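Local coordinates for protein post-proline cleaving enzyme (Rickettsia typhi, PDB 4HVT) that probably acts as a serine-type oligopeptidase of the prolyl oligopeptidase family, cutting peptides on the carboxyl side of proline, at residues A[452-466]-A[540-554]. Sequence-based numbering, arbitrary orientation.
With EDO (1,2-ethanediol), chain D.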
loop_
_atom_site.group_PDB
_atom_site.type_symbol
_atom_site.label_atom_id
_atom_site.label_comp_id
_atom_site.label_asym_id
_atom_site.label_seq_id
_atom_site.Cartn_x
_atom_site.Cartn_y
_atom_site.Cartn_z
ATOM N N LYS A 452 0.496 3.339 -23.893
ATOM C CA LYS A 452 0.745 2.429 -24.948
ATOM C C LYS A 452 0.323 1.006 -24.550
ATOM O O LYS A 452 -0.134 0.778 -23.430
ATOM C CB LYS A 452 2.254 2.511 -25.279
ATOM C CG LYS A 452 2.703 3.854 -25.860
ATOM C CD LYS A 452 4.209 3.947 -26.009
ATOM C CE LYS A 452 4.714 3.179 -27.221
ATOM N NZ LYS A 452 4.756 4.046 -28.425
ATOM N N GLU A 453 0.385 0.084 -25.501
ATOM C CA GLU A 453 0.148 -1.353 -25.244
ATOM C C GLU A 453 1.155 -2.259 -25.889
ATOM O O GLU A 453 1.584 -2.052 -26.988
ATOM C CB GLU A 453 -1.221 -1.781 -25.721
ATOM C CG GLU A 453 -2.358 -0.999 -25.055
ATOM C CD GLU A 453 -3.728 -1.510 -25.464
ATOM O OE1 GLU A 453 -3.845 -1.995 -26.626
ATOM O OE2 GLU A 453 -4.668 -1.438 -24.609
ATOM N N ALA A 454 1.542 -3.293 -25.171
ATOM C CA ALA A 454 2.372 -4.345 -25.738
ATOM C C ALA A 454 1.465 -5.547 -26.025
ATOM O O ALA A 454 0.392 -5.647 -25.474
ATOM C CB ALA A 454 3.453 -4.703 -24.745
ATOM N N THR A 455 1.933 -6.457 -26.878
ATOM C CA THR A 455 1.283 -7.740 -27.124
ATOM C C THR A 455 2.011 -8.860 -26.424
ATOM O O THR A 455 3.184 -9.173 -26.683
ATOM C CB THR A 455 1.062 -7.962 -28.629
ATOM O OG1 THR A 455 0.328 -6.823 -29.121
ATOM C CG2 THR A 455 0.234 -9.158 -28.858
ATOM N N SER A 456 1.300 -9.528 -25.539
ATOM C CA SER A 456 1.927 -10.583 -24.766
ATOM C C SER A 456 1.914 -11.891 -25.536
ATOM O O SER A 456 1.368 -11.980 -26.667
ATOM C CB SER A 456 1.289 -10.732 -23.402
ATOM O OG SER A 456 2.121 -11.480 -22.494
ATOM N N PHE A 457 2.555 -12.877 -24.940
ATOM C CA PHE A 457 2.745 -14.198 -25.543
ATOM C C PHE A 457 1.477 -14.881 -26.031
ATOM O O PHE A 457 1.571 -15.699 -26.969
ATOM C CB PHE A 457 3.460 -15.149 -24.573
ATOM C CG PHE A 457 2.568 -15.696 -23.491
ATOM C CD1 PHE A 457 2.028 -14.847 -22.524
ATOM C CD2 PHE A 457 2.260 -17.068 -23.414
ATOM C CE1 PHE A 457 1.222 -15.320 -21.501
ATOM C CE2 PHE A 457 1.423 -17.534 -22.380
ATOM C CZ PHE A 457 0.924 -16.675 -21.435
ATOM N N ASP A 458 0.331 -14.571 -25.417
ATOM C CA ASP A 458 -0.995 -15.152 -25.763
ATOM C C ASP A 458 -1.903 -14.187 -26.531
ATOM O O ASP A 458 -3.121 -14.392 -26.629
ATOM C CB ASP A 458 -1.707 -15.681 -24.495
ATOM C CG ASP A 458 -2.042 -14.582 -23.501
ATOM O OD1 ASP A 458 -1.596 -13.426 -23.726
ATOM O OD2 ASP A 458 -2.696 -14.878 -22.469
ATOM N N GLY A 459 -1.336 -13.115 -27.081
ATOM C CA GLY A 459 -2.122 -12.104 -27.827
ATOM C C GLY A 459 -2.809 -10.995 -27.018
ATOM O O GLY A 459 -3.263 -9.966 -27.601
ATOM N N VAL A 460 -2.912 -11.171 -25.697
ATOM C CA VAL A 460 -3.457 -10.138 -24.781
ATOM C C VAL A 460 -2.612 -8.841 -24.755
ATOM O O VAL A 460 -1.368 -8.858 -24.676
ATOM C CB VAL A 460 -3.611 -10.731 -23.326
ATOM C CG1 VAL A 460 -4.107 -9.703 -22.315
ATOM C CG2 VAL A 460 -4.581 -11.918 -23.288
ATOM N N LYS A 461 -3.307 -7.706 -24.898
ATOM C CA LYS A 461 -2.713 -6.393 -24.769
ATOM C C LYS A 461 -2.475 -5.952 -23.333
ATOM O O LYS A 461 -3.386 -5.959 -22.488
ATOM C CB LYS A 461 -3.542 -5.331 -25.492
ATOM C CG LYS A 461 -3.989 -5.643 -26.914
ATOM C CD LYS A 461 -2.858 -5.901 -27.866
ATOM C CE LYS A 461 -3.440 -6.083 -29.273
ATOM N NZ LYS A 461 -2.459 -6.587 -30.245
ATOM N N ILE A 462 -1.259 -5.471 -23.085
ATOM C CA ILE A 462 -0.802 -5.100 -21.772
ATOM C C ILE A 462 -0.527 -3.612 -21.824
ATOM O O ILE A 462 0.330 -3.178 -22.571
ATOM C CB ILE A 462 0.543 -5.838 -21.423
ATOM C CG1 ILE A 462 0.403 -7.362 -21.612
ATOM C CG2 ILE A 462 1.024 -5.503 -20.019
ATOM C CD1 ILE A 462 -0.739 -8.043 -20.889
ATOM N N PRO A 463 -1.240 -2.833 -21.010
ATOM C CA PRO A 463 -0.984 -1.406 -20.982
ATOM C C PRO A 463 0.366 -1.102 -20.383
ATOM O O PRO A 463 0.839 -1.804 -19.481
ATOM C CB PRO A 463 -2.040 -0.855 -20.022
ATOM C CG PRO A 463 -3.063 -1.908 -19.893
ATOM C CD PRO A 463 -2.328 -3.215 -20.105
ATOM N N TYR A 464 0.971 -0.034 -20.865
ATOM C CA TYR A 464 2.063 0.572 -20.170
ATOM C C TYR A 464 2.097 2.088 -20.411
ATOM O O TYR A 464 1.584 2.588 -21.418
ATOM C CB TYR A 464 3.418 -0.064 -20.519
ATOM C CG TYR A 464 3.943 0.073 -21.934
ATOM C CD1 TYR A 464 3.564 -0.834 -22.940
ATOM C CD2 TYR A 464 4.854 1.039 -22.253
ATOM C CE1 TYR A 464 4.081 -0.769 -24.240
ATOM C CE2 TYR A 464 5.377 1.109 -23.533
ATOM C CZ TYR A 464 5.008 0.201 -24.526
ATOM O OH TYR A 464 5.552 0.380 -25.816
ATOM N N PHE A 465 2.678 2.773 -19.443
ATOM C CA PHE A 465 2.844 4.214 -19.398
ATOM C C PHE A 465 4.306 4.599 -19.579
ATOM O O PHE A 465 5.214 4.125 -18.849
ATOM C CB PHE A 465 2.252 4.774 -18.129
ATOM C CG PHE A 465 0.772 4.624 -18.084
ATOM C CD1 PHE A 465 -0.057 5.590 -18.615
ATOM C CD2 PHE A 465 0.204 3.481 -17.565
ATOM C CE1 PHE A 465 -1.454 5.429 -18.601
ATOM C CE2 PHE A 465 -1.142 3.275 -17.576
ATOM C CZ PHE A 465 -2.011 4.275 -18.045
ATOM N N LEU A 466 4.529 5.431 -20.589
ATOM C CA LEU A 466 5.842 5.827 -20.984
ATOM C C LEU A 466 5.976 7.350 -20.764
ATOM O O LEU A 466 5.136 8.118 -21.266
ATOM C CB LEU A 466 5.995 5.519 -22.464
ATOM C CG LEU A 466 7.241 6.050 -23.136
ATOM C CD1 LEU A 466 8.547 5.443 -22.633
ATOM C CD2 LEU A 466 7.112 5.836 -24.652
ATOM N N ASN A 540 5.709 -13.031 -18.284
ATOM C CA ASN A 540 5.669 -12.911 -19.731
ATOM C C ASN A 540 5.187 -11.523 -20.145
ATOM O O ASN A 540 5.736 -10.943 -21.076
ATOM C CB ASN A 540 4.743 -13.952 -20.338
ATOM C CG ASN A 540 5.305 -15.356 -20.238
ATOM O OD1 ASN A 540 6.491 -15.555 -19.970
ATOM N ND2 ASN A 540 4.459 -16.331 -20.492
ATOM N N ASP A 541 4.191 -10.989 -19.439
ATOM C CA ASP A 541 3.687 -9.632 -19.737
ATOM C C ASP A 541 4.804 -8.618 -19.585
ATOM O O ASP A 541 4.961 -7.700 -20.366
ATOM C CB ASP A 541 2.551 -9.271 -18.810
ATOM C CG ASP A 541 1.271 -10.020 -19.143
ATOM O OD1 ASP A 541 1.275 -10.705 -20.174
ATOM O OD2 ASP A 541 0.277 -9.945 -18.357
ATOM N N PHE A 542 5.592 -8.804 -18.550
ATOM C CA PHE A 542 6.683 -7.886 -18.272
ATOM C C PHE A 542 7.731 -7.982 -19.411
ATOM O O PHE A 542 8.205 -6.990 -19.879
ATOM C CB PHE A 542 7.301 -8.274 -16.931
ATOM C CG PHE A 542 8.237 -7.244 -16.369
ATOM C CD1 PHE A 542 7.773 -6.013 -15.929
ATOM C CD2 PHE A 542 9.569 -7.524 -16.225
ATOM C CE1 PHE A 542 8.616 -5.075 -15.383
ATOM C CE2 PHE A 542 10.442 -6.547 -15.730
ATOM C CZ PHE A 542 9.961 -5.347 -15.292
ATOM N N PHE A 543 8.061 -9.185 -19.857
ATOM C CA PHE A 543 8.996 -9.349 -20.993
ATOM C C PHE A 543 8.446 -8.692 -22.283
ATOM O O PHE A 543 9.196 -8.074 -23.066
ATOM C CB PHE A 543 9.317 -10.829 -21.265
ATOM C CG PHE A 543 9.891 -11.563 -20.093
ATOM C CD1 PHE A 543 10.855 -10.981 -19.274
ATOM C CD2 PHE A 543 9.447 -12.843 -19.786
ATOM C CE1 PHE A 543 11.386 -11.657 -18.223
ATOM C CE2 PHE A 543 9.989 -13.535 -18.728
ATOM C CZ PHE A 543 10.928 -12.944 -17.915
ATOM N N ALA A 544 7.147 -8.869 -22.531
ATOM C CA ALA A 544 6.485 -8.256 -23.696
ATOM C C ALA A 544 6.690 -6.732 -23.723
ATOM O O ALA A 544 6.994 -6.186 -24.738
ATOM C CB ALA A 544 5.012 -8.604 -23.723
ATOM N N VAL A 545 6.501 -6.079 -22.592
ATOM C CA VAL A 545 6.795 -4.662 -22.497
ATOM C C VAL A 545 8.306 -4.357 -22.673
ATOM O O VAL A 545 8.678 -3.436 -23.435
ATOM C CB VAL A 545 6.209 -4.092 -21.178
ATOM C CG1 VAL A 545 6.592 -2.652 -21.046
ATOM C CG2 VAL A 545 4.690 -4.217 -21.166
ATOM N N SER A 546 9.168 -5.119 -22.010
ATOM C CA SER A 546 10.622 -4.910 -22.092
ATOM C C SER A 546 11.065 -4.977 -23.577
ATOM O O SER A 546 11.762 -4.098 -24.083
ATOM C CB SER A 546 11.365 -5.949 -21.227
ATOM O OG SER A 546 11.062 -5.817 -19.839
ATOM N N GLU A 547 10.622 -6.011 -24.271
ATOM C CA GLU A 547 11.004 -6.238 -25.675
ATOM C C GLU A 547 10.475 -5.164 -26.572
ATOM O O GLU A 547 11.150 -4.792 -27.559
ATOM C CB GLU A 547 10.464 -7.588 -26.143
ATOM C CG GLU A 547 11.214 -8.735 -25.505
ATOM C CD GLU A 547 10.657 -10.088 -25.844
ATOM O OE1 GLU A 547 9.424 -10.249 -25.960
ATOM O OE2 GLU A 547 11.480 -11.029 -25.927
ATOM N N GLU A 548 9.289 -4.660 -26.262
ATOM C CA GLU A 548 8.706 -3.623 -27.067
ATOM C C GLU A 548 9.482 -2.311 -26.917
ATOM O O GLU A 548 9.642 -1.572 -27.898
ATOM C CB GLU A 548 7.212 -3.470 -26.766
ATOM C CG GLU A 548 6.518 -2.446 -27.622
ATOM C CD GLU A 548 6.278 -2.913 -29.051
ATOM O OE1 GLU A 548 6.848 -3.951 -29.518
ATOM O OE2 GLU A 548 5.508 -2.233 -29.736
ATOM N N LEU A 549 9.975 -2.023 -25.714
ATOM C CA LEU A 549 10.795 -0.816 -25.514
ATOM C C LEU A 549 12.080 -0.852 -26.353
ATOM O O LEU A 549 12.557 0.171 -26.881
ATOM C CB LEU A 549 11.171 -0.679 -24.028
ATOM C CG LEU A 549 10.022 -0.473 -23.046
ATOM C CD1 LEU A 549 10.571 -0.554 -21.648
ATOM C CD2 LEU A 549 9.375 0.883 -23.303
ATOM N N ILE A 550 12.623 -2.049 -26.442
ATOM C CA ILE A 550 13.833 -2.275 -27.222
ATOM C C ILE A 550 13.483 -2.218 -28.706
ATOM O O ILE A 550 14.234 -1.637 -29.481
ATOM C CB ILE A 550 14.487 -3.615 -26.786
ATOM C CG1 ILE A 550 15.075 -3.439 -25.379
ATOM C CG2 ILE A 550 15.561 -4.063 -27.782
ATOM C CD1 ILE A 550 15.350 -4.727 -24.617
ATOM N N LYS A 551 12.386 -2.837 -29.133
ATOM C CA LYS A 551 12.049 -2.871 -30.590
ATOM C C LYS A 551 11.829 -1.451 -31.134
ATOM O O LYS A 551 12.232 -1.115 -32.257
ATOM C CB LYS A 551 10.790 -3.739 -30.804
ATOM C CG LYS A 551 10.392 -4.056 -32.247
ATOM C CD LYS A 551 9.468 -5.292 -32.279
ATOM C CE LYS A 551 9.006 -5.663 -33.701
ATOM N NZ LYS A 551 10.123 -5.994 -34.593
ATOM N N GLN A 552 11.199 -0.622 -30.318
ATOM C CA GLN A 552 10.932 0.749 -30.705
ATOM C C GLN A 552 12.082 1.703 -30.520
ATOM O O GLN A 552 11.874 2.890 -30.684
ATOM C CB GLN A 552 9.789 1.285 -29.911
ATOM C CG GLN A 552 8.571 0.505 -30.241
ATOM C CD GLN A 552 7.365 1.238 -29.825
ATOM O OE1 GLN A 552 7.332 1.849 -28.760
ATOM N NE2 GLN A 552 6.341 1.190 -30.661
ATOM N N ASN A 553 13.267 1.186 -30.195
ATOM C CA ASN A 553 14.450 1.982 -29.955
ATOM C C ASN A 553 14.330 3.115 -28.957
ATOM O O ASN A 553 14.978 4.167 -29.071
ATOM C CB ASN A 553 15.030 2.488 -31.288
ATOM C CG ASN A 553 15.806 1.395 -31.987
ATOM O OD1 ASN A 553 16.937 1.062 -31.597
ATOM N ND2 ASN A 553 15.189 0.793 -32.995
ATOM N N ILE A 554 13.518 2.856 -27.942
ATOM C CA ILE A 554 13.525 3.672 -26.770
ATOM C C ILE A 554 14.795 3.369 -26.000
ATOM O O ILE A 554 15.456 4.278 -25.516
ATOM C CB ILE A 554 12.251 3.437 -25.932
ATOM C CG1 ILE A 554 11.048 3.935 -26.742
ATOM C CG2 ILE A 554 12.364 4.140 -24.577
ATOM C CD1 ILE A 554 9.733 3.421 -26.260
HETATM C C1 EDO D . -6.389 -3.965 -22.578
HETATM O O1 EDO D . -7.443 -4.000 -23.557
HETATM C C2 EDO D . -6.404 -5.243 -21.768
HETATM O O2 EDO D . -6.098 -6.354 -22.602
HETATM O O HOH W 1 4.056 -0.668 -27.813
HETATM O O HOH W 2 5.261 -12.445 -23.598
#
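Helix 536-551 of the alpha/beta-hydrolase fold packs here against the beta hairpin 447-469, whose first strand forms one margin of the mixed central sheet. Where strand 452-455 passes the helix, two small residues allow close approach: Ala454 CB lies 4.3 Å from Ala544 CB, with Val545 CG2 a further apolar neighbour, and Ala544 CB touches Thr455 O at 3.5 Å. The Tyr464 ring is sandwiched, off-centre, between Lys452 CB and Val545 CG1, the latter a CH-pi contact 4.1 Å from the ring centroid. Tyr464 CG stands between the backbone N and carbonyl carbon (chi1 65°), which turns the ring over Val545 and brings CE2 to Leu549 CD2. Its hydroxyl donates to water 1, which donates to Glu548 OE2 and Glu453 O, so tyrosine suits the place, its ring packing on aliphatic groups while its hydroxyl joins a water bridge between hairpin and helix. At the hairpin turn, Ser456 OG donates to Asp541 OD1 (2.6 Å), nearly along the acceptor's C-O axis. Asp541 OD2 forms a salt bridge with Arg517, which also pairs with Asp458, tying turn and helix together. At the same turn Asn540, whose OD1 is bonded to Gln536, lays ND2 over the centre of the Phe457 ring, 3.3 Å above its plane.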